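Side-chain contacts in T-lymphoma invasion and metastasis-inducing protein 2 (Mus musculus, PDB 3A8P), which activates Rac1 by stimulating exchange of its GDP for GTP, linking extracellular laminin signals to neurite growth, with this PHCCEx region needed for membrane localization: residues A[166-171]-A[175-180]; A[215-220]-A[237-242]. All blocks are in the same frame, centred on the assembly; numbering follows the deposited sequence.

Contact 1: residues A[166-171]-A[175-180]; sequences SVVSDP and KAIENQ
The flat carbonyl group of Pro171 takes the backbone N-H of Lys175, which approaches 18° out of the carbonyl plane. Lys175 N lies 3.2 Å from Pro171 O and the bond is nearly straight, with 169° at the hydrogen. It spans four residues and is the first-turn bond of helix 171-206, for which Asp170 stands at the N-cap position without its side chain making a capping bond. Proline suits the place right after the N-cap: its ring already holds phi near the helical value, and the N-H it lacks would find no helical carbonyl before it. Beside the same oxygen lies the start of the lysine side chain, with Lys175 CB 4.1 Å from Pro171 O.

The second touch is apolar. Val168 CG2 meets Ile177 CD1 at 3.7 Å, methyl against methyl, while the two side chains pass at a slant. In Ile177, CD1 lies anti to CA about the CB-CG1 bond (chi2 174°), which extends the arm so that its terminal methyl reaches Val168 and bridges backbones whose CA atoms, Val168 CA and Ile177 CA, are 9.1 Å apart. A short branched valine and a longer isoleucine together span that separation. Val168 O also accepts a hydrogen bond from Arg174 NE, a polar link beside the apolar one.

This is a surface contact at the bend of a helical hairpin: the loop 166-171 follows helix 136-165, where Leu165 packs against Ile177 and Glu178, and leads into helix 171-206, whose predicted coiled-coil part starts at Pro171.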
loop_
_atom_site.group_PDB
_atom_site.type_symbol
_atom_site.label_atom_id
_atom_site.label_comp_id
_atom_site.label_asym_id
_atom_site.label_seq_id
_atom_site.Cartn_x
_atom_site.Cartn_y
_atom_site.Cartn_z
ATOM N N SER A 166 -18.827 -13.455 -24.791
ATOM C CA SER A 166 -18.403 -14.396 -25.819
ATOM C C SER A 166 -19.315 -14.543 -27.038
ATOM O O SER A 166 -18.852 -14.975 -28.086
ATOM C CB SER A 166 -18.159 -15.776 -25.203
ATOM O OG SER A 166 -19.378 -16.408 -24.851
ATOM N N VAL A 167 -20.593 -14.196 -26.919
ATOM C CA VAL A 167 -21.504 -14.321 -28.061
ATOM C C VAL A 167 -21.884 -12.976 -28.669
ATOM O O VAL A 167 -22.644 -12.918 -29.637
ATOM C CB VAL A 167 -22.821 -15.039 -27.675
ATOM C CG1 VAL A 167 -22.525 -16.416 -27.082
ATOM C CG2 VAL A 167 -23.604 -14.178 -26.698
ATOM N N VAL A 168 -21.360 -11.898 -28.097
ATOM C CA VAL A 168 -21.649 -10.551 -28.577
ATOM C C VAL A 168 -20.737 -10.128 -29.726
ATOM O O VAL A 168 -19.509 -10.187 -29.621
ATOM C CB VAL A 168 -21.519 -9.527 -27.435
ATOM C CG1 VAL A 168 -21.690 -8.114 -27.972
ATOM C CG2 VAL A 168 -22.561 -9.814 -26.370
ATOM N N SER A 169 -21.354 -9.697 -30.823
ATOM C CA SER A 169 -20.616 -9.255 -32.005
ATOM C C SER A 169 -20.733 -7.741 -32.161
ATOM O O SER A 169 -19.847 -7.092 -32.714
ATOM C CB SER A 169 -21.165 -9.944 -33.260
ATOM O OG SER A 169 -21.055 -11.354 -33.157
ATOM N N ASP A 170 -21.839 -7.190 -31.670
ATOM C CA ASP A 170 -22.082 -5.755 -31.744
ATOM C C ASP A 170 -20.839 -5.031 -31.239
ATOM O O ASP A 170 -20.323 -5.339 -30.167
ATOM C CB ASP A 170 -23.281 -5.371 -30.877
ATOM C CG ASP A 170 -24.327 -6.470 -30.803
ATOM O OD1 ASP A 170 -24.818 -6.908 -31.867
ATOM O OD2 ASP A 170 -24.662 -6.894 -29.673
ATOM N N PRO A 171 -20.353 -4.044 -32.001
ATOM C CA PRO A 171 -19.161 -3.272 -31.636
ATOM C C PRO A 171 -19.271 -2.539 -30.304
ATOM O O PRO A 171 -18.498 -2.791 -29.380
ATOM C CB PRO A 171 -19.005 -2.313 -32.812
ATOM C CG PRO A 171 -20.433 -2.057 -33.206
ATOM C CD PRO A 171 -21.022 -3.450 -33.172
ATOM N N LYS A 175 -17.756 -3.392 -26.301
ATOM C CA LYS A 175 -16.997 -2.527 -25.403
ATOM C C LYS A 175 -17.749 -2.271 -24.101
ATOM O O LYS A 175 -17.141 -2.193 -23.033
ATOM C CB LYS A 175 -16.671 -1.183 -26.074
ATOM C CG LYS A 175 -17.863 -0.256 -26.252
ATOM C CD LYS A 175 -17.432 1.210 -26.365
ATOM C CE LYS A 175 -16.736 1.525 -27.686
ATOM N NZ LYS A 175 -17.675 1.522 -28.851
ATOM N N ALA A 176 -19.070 -2.144 -24.188
ATOM C CA ALA A 176 -19.873 -1.898 -22.997
ATOM C C ALA A 176 -19.678 -2.989 -21.947
ATOM O O ALA A 176 -19.559 -2.700 -20.758
ATOM C CB ALA A 176 -21.339 -1.796 -23.365
ATOM N N ILE A 177 -19.652 -4.243 -22.382
ATOM C CA ILE A 177 -19.470 -5.341 -21.443
ATOM C C ILE A 177 -18.011 -5.403 -20.988
ATOM O O ILE A 177 -17.721 -5.767 -19.849
ATOM C CB ILE A 177 -19.870 -6.693 -22.077
ATOM C CG1 ILE A 177 -21.345 -6.647 -22.499
ATOM C CG2 ILE A 177 -19.640 -7.822 -21.083
ATOM C CD1 ILE A 177 -21.817 -7.872 -23.272
ATOM N N GLU A 178 -17.099 -5.038 -21.883
ATOM C CA GLU A 178 -15.678 -5.048 -21.564
ATOM C C GLU A 178 -15.397 -4.022 -20.469
ATOM O O GLU A 178 -14.612 -4.281 -19.557
ATOM C CB GLU A 178 -14.846 -4.726 -22.809
ATOM C CG GLU A 178 -15.120 -5.661 -23.971
ATOM C CD GLU A 178 -14.178 -5.438 -25.139
ATOM O OE1 GLU A 178 -14.033 -4.276 -25.580
ATOM O OE2 GLU A 178 -13.589 -6.432 -25.621
ATOM N N ASN A 179 -16.049 -2.865 -20.567
ATOM C CA ASN A 179 -15.896 -1.806 -19.578
ATOM C C ASN A 179 -16.296 -2.355 -18.217
ATOM O O ASN A 179 -15.646 -2.084 -17.207
ATOM C CB ASN A 179 -16.799 -0.621 -19.925
ATOM C CG ASN A 179 -16.354 0.109 -21.180
ATOM O OD1 ASN A 179 -17.136 0.836 -21.795
ATOM N ND2 ASN A 179 -15.093 -0.073 -21.564
ATOM N N GLN A 180 -17.376 -3.131 -18.205
ATOM C CA GLN A 180 -17.884 -3.741 -16.985
ATOM C C GLN A 180 -16.865 -4.756 -16.449
ATOM O O GLN A 180 -16.554 -4.776 -15.258
ATOM C CB GLN A 180 -19.212 -4.435 -17.283
ATOM C CG GLN A 180 -19.991 -4.837 -16.055
ATOM C CD GLN A 180 -21.247 -5.618 -16.394
ATOM O OE1 GLN A 180 -22.052 -5.197 -17.228
ATOM N NE2 GLN A 180 -21.419 -6.763 -15.745
#

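Contact 2: residues A[215-220]-A[237-242]; sequences SLLAAT and SSFHAL
Leu217 to Thr220 form a type I beta turn that takes over at the end of the short, weakly bonded helix 213-217, and the turn meets Phe239 on helix 236-245 with Thr220 CA 7.6 Å from Phe239 CA. Within the CC-Ex region, a type I turn at the end of one helix thus packs on the side of another. Phe239 carries the contact. Its CG is anti to the backbone N (chi1 -176°), which sends the ring out from the helix into the turn.

Thr220 covers one face of that ring with both branches. Its methyl makes a CH-pi contact, CG2 lying 4.1 Å from the ring centroid and 21° off the normal, while its hydroxyl sits over the same face nearer the rim, Thr220 OG1 being 3.4 Å from Phe239 CE2. A threonine fits because one branch offers C-H to the pi cloud and the other can bond back to its own turn. Leucines supply further apolar surface: Leu216 CD1 is 3.8 Å from Phe239 CE2, and Leu217 CD2 is 4.1 Å from Phe239 CD2. Leu217 and Phe239 run past each other in opposite directions. With an alanine at Phe239 the ring is gone, which is likely to leave the Thr220 methyl without its aromatic face and open a gap beside Leu216 and Leu217.

The ring also touches Glu189 and Met193 of helix 171-206 and Leu228 of helix 222-231. The next residue, His240, bonds through ND1 to Ser95 OG of strand 91-95, tying this helix to the PH-domain sheet.

Within the turn, Leu217 O receives Thr220 N at 3.3 Å and Thr220 OG1 at 3.0 Å, both from the same face of its carbonyl plane, the hydroxyl standing 38° out of it.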
loop_
_atom_site.group_PDB
_atom_site.type_symbol
_atom_site.label_atom_id
_atom_site.label_comp_id
_atom_site.label_asym_id
_atom_site.label_seq_id
_atom_site.Cartn_x
_atom_site.Cartn_y
_atom_site.Cartn_z
ATOM N N SER A 215 2.452 -13.173 -3.460
ATOM C CA SER A 215 1.077 -13.656 -3.557
ATOM C C SER A 215 0.130 -12.532 -3.983
ATOM O O SER A 215 -0.866 -12.773 -4.666
ATOM C CB SER A 215 0.626 -14.245 -2.214
ATOM O OG SER A 215 1.487 -15.303 -1.807
ATOM N N LEU A 216 0.431 -11.306 -3.571
ATOM C CA LEU A 216 -0.395 -10.171 -3.960
ATOM C C LEU A 216 -0.109 -9.787 -5.423
ATOM O O LEU A 216 -1.023 -9.496 -6.190
ATOM C CB LEU A 216 -0.113 -8.969 -3.055
ATOM C CG LEU A 216 -0.764 -7.648 -3.474
ATOM C CD1 LEU A 216 -2.280 -7.816 -3.630
ATOM C CD2 LEU A 216 -0.447 -6.588 -2.442
ATOM N N LEU A 217 1.159 -9.803 -5.813
ATOM C CA LEU A 217 1.505 -9.430 -7.181
ATOM C C LEU A 217 0.943 -10.396 -8.223
ATOM O O LEU A 217 0.843 -10.062 -9.400
ATOM C CB LEU A 217 3.022 -9.295 -7.323
ATOM C CG LEU A 217 3.604 -8.086 -6.580
ATOM C CD1 LEU A 217 5.101 -7.998 -6.828
ATOM C CD2 LEU A 217 2.917 -6.812 -7.058
ATOM N N ALA A 218 0.560 -11.587 -7.780
ATOM C CA ALA A 218 -0.010 -12.576 -8.674
ATOM C C ALA A 218 -1.423 -12.162 -9.074
ATOM O O ALA A 218 -1.989 -12.710 -10.012
ATOM C CB ALA A 218 -0.042 -13.932 -7.989
ATOM N N ALA A 219 -1.981 -11.190 -8.357
ATOM C CA ALA A 219 -3.335 -10.701 -8.613
ATOM C C ALA A 219 -3.362 -9.457 -9.509
ATOM O O ALA A 219 -4.432 -8.975 -9.896
ATOM C CB ALA A 219 -4.027 -10.399 -7.282
ATOM N N THR A 220 -2.189 -8.934 -9.833
ATOM C CA THR A 220 -2.101 -7.757 -10.688
ATOM C C THR A 220 -2.574 -8.142 -12.090
ATOM O O THR A 220 -2.127 -9.141 -12.648
ATOM C CB THR A 220 -0.651 -7.223 -10.753
ATOM O OG1 THR A 220 -0.099 -7.176 -9.429
ATOM C CG2 THR A 220 -0.627 -5.813 -11.328
ATOM N N SER A 237 4.243 -2.059 -3.364
ATOM C CA SER A 237 4.102 -0.626 -3.087
ATOM C C SER A 237 3.560 0.178 -4.275
ATOM O O SER A 237 2.669 1.019 -4.102
ATOM C CB SER A 237 5.453 -0.033 -2.647
ATOM O OG SER A 237 5.969 -0.700 -1.502
ATOM N N SER A 238 4.106 -0.051 -5.471
ATOM C CA SER A 238 3.623 0.679 -6.638
ATOM C C SER A 238 2.223 0.169 -7.008
ATOM O O SER A 238 1.391 0.944 -7.468
ATOM C CB SER A 238 4.596 0.547 -7.831
ATOM O OG SER A 238 4.812 -0.796 -8.226
ATOM N N PHE A 239 1.964 -1.122 -6.784
ATOM C CA PHE A 239 0.650 -1.712 -7.080
ATOM C C PHE A 239 -0.377 -1.048 -6.154
ATOM O O PHE A 239 -1.493 -0.722 -6.570
ATOM C CB PHE A 239 0.706 -3.237 -6.864
ATOM C CG PHE A 239 -0.569 -3.975 -7.220
ATOM C CD1 PHE A 239 -1.459 -3.472 -8.165
ATOM C CD2 PHE A 239 -0.862 -5.191 -6.613
ATOM C CE1 PHE A 239 -2.635 -4.172 -8.500
ATOM C CE2 PHE A 239 -2.031 -5.899 -6.936
ATOM C CZ PHE A 239 -2.920 -5.386 -7.882
ATOM N N HIS A 240 0.020 -0.822 -4.907
ATOM C CA HIS A 240 -0.853 -0.162 -3.937
ATOM C C HIS A 240 -1.149 1.261 -4.422
ATOM O O HIS A 240 -2.296 1.724 -4.385
ATOM C CB HIS A 240 -0.176 -0.070 -2.563
ATOM C CG HIS A 240 -1.039 0.556 -1.510
ATOM N ND1 HIS A 240 -0.524 1.140 -0.371
ATOM C CD2 HIS A 240 -2.387 0.667 -1.412
ATOM C CE1 HIS A 240 -1.516 1.585 0.380
ATOM N NE2 HIS A 240 -2.658 1.311 -0.230
ATOM N N ALA A 241 -0.095 1.955 -4.850
ATOM C CA ALA A 241 -0.224 3.320 -5.347
ATOM C C ALA A 241 -1.167 3.346 -6.543
ATOM O O ALA A 241 -1.970 4.274 -6.689
ATOM C CB ALA A 241 1.139 3.869 -5.741
ATOM N N LEU A 242 -1.078 2.326 -7.394
ATOM C CA LEU A 242 -1.947 2.249 -8.565
ATOM C C LEU A 242 -3.405 2.078 -8.139
ATOM O O LEU A 242 -4.296 2.740 -8.671
ATOM C CB LEU A 242 -1.532 1.089 -9.475
ATOM C CG LEU A 242 -2.380 0.974 -10.746
ATOM C CD1 LEU A 242 -2.213 2.254 -11.569
ATOM C CD2 LEU A 242 -1.966 -0.252 -11.550
#

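Both contacts belong to the CC-Ex region and come in series along the chain, contact 1 closing before contact 2 opens. Their centres are 27 Å apart and their nearest atoms about 14 Å, so they do not touch. Helix 171-206 connects them: contact 1 lies at its start, its centre about 33 Å from the centre of the chain, while the later part of the helix packs on both segments of contact 2, whose centre is about 8 Å from it. Contact 1 thus belongs to the outlying bend of the helical hairpin, and contact 2 to the compact helices that join the hairpin to the PH-domain sheet, making one combined PHCCEx unit.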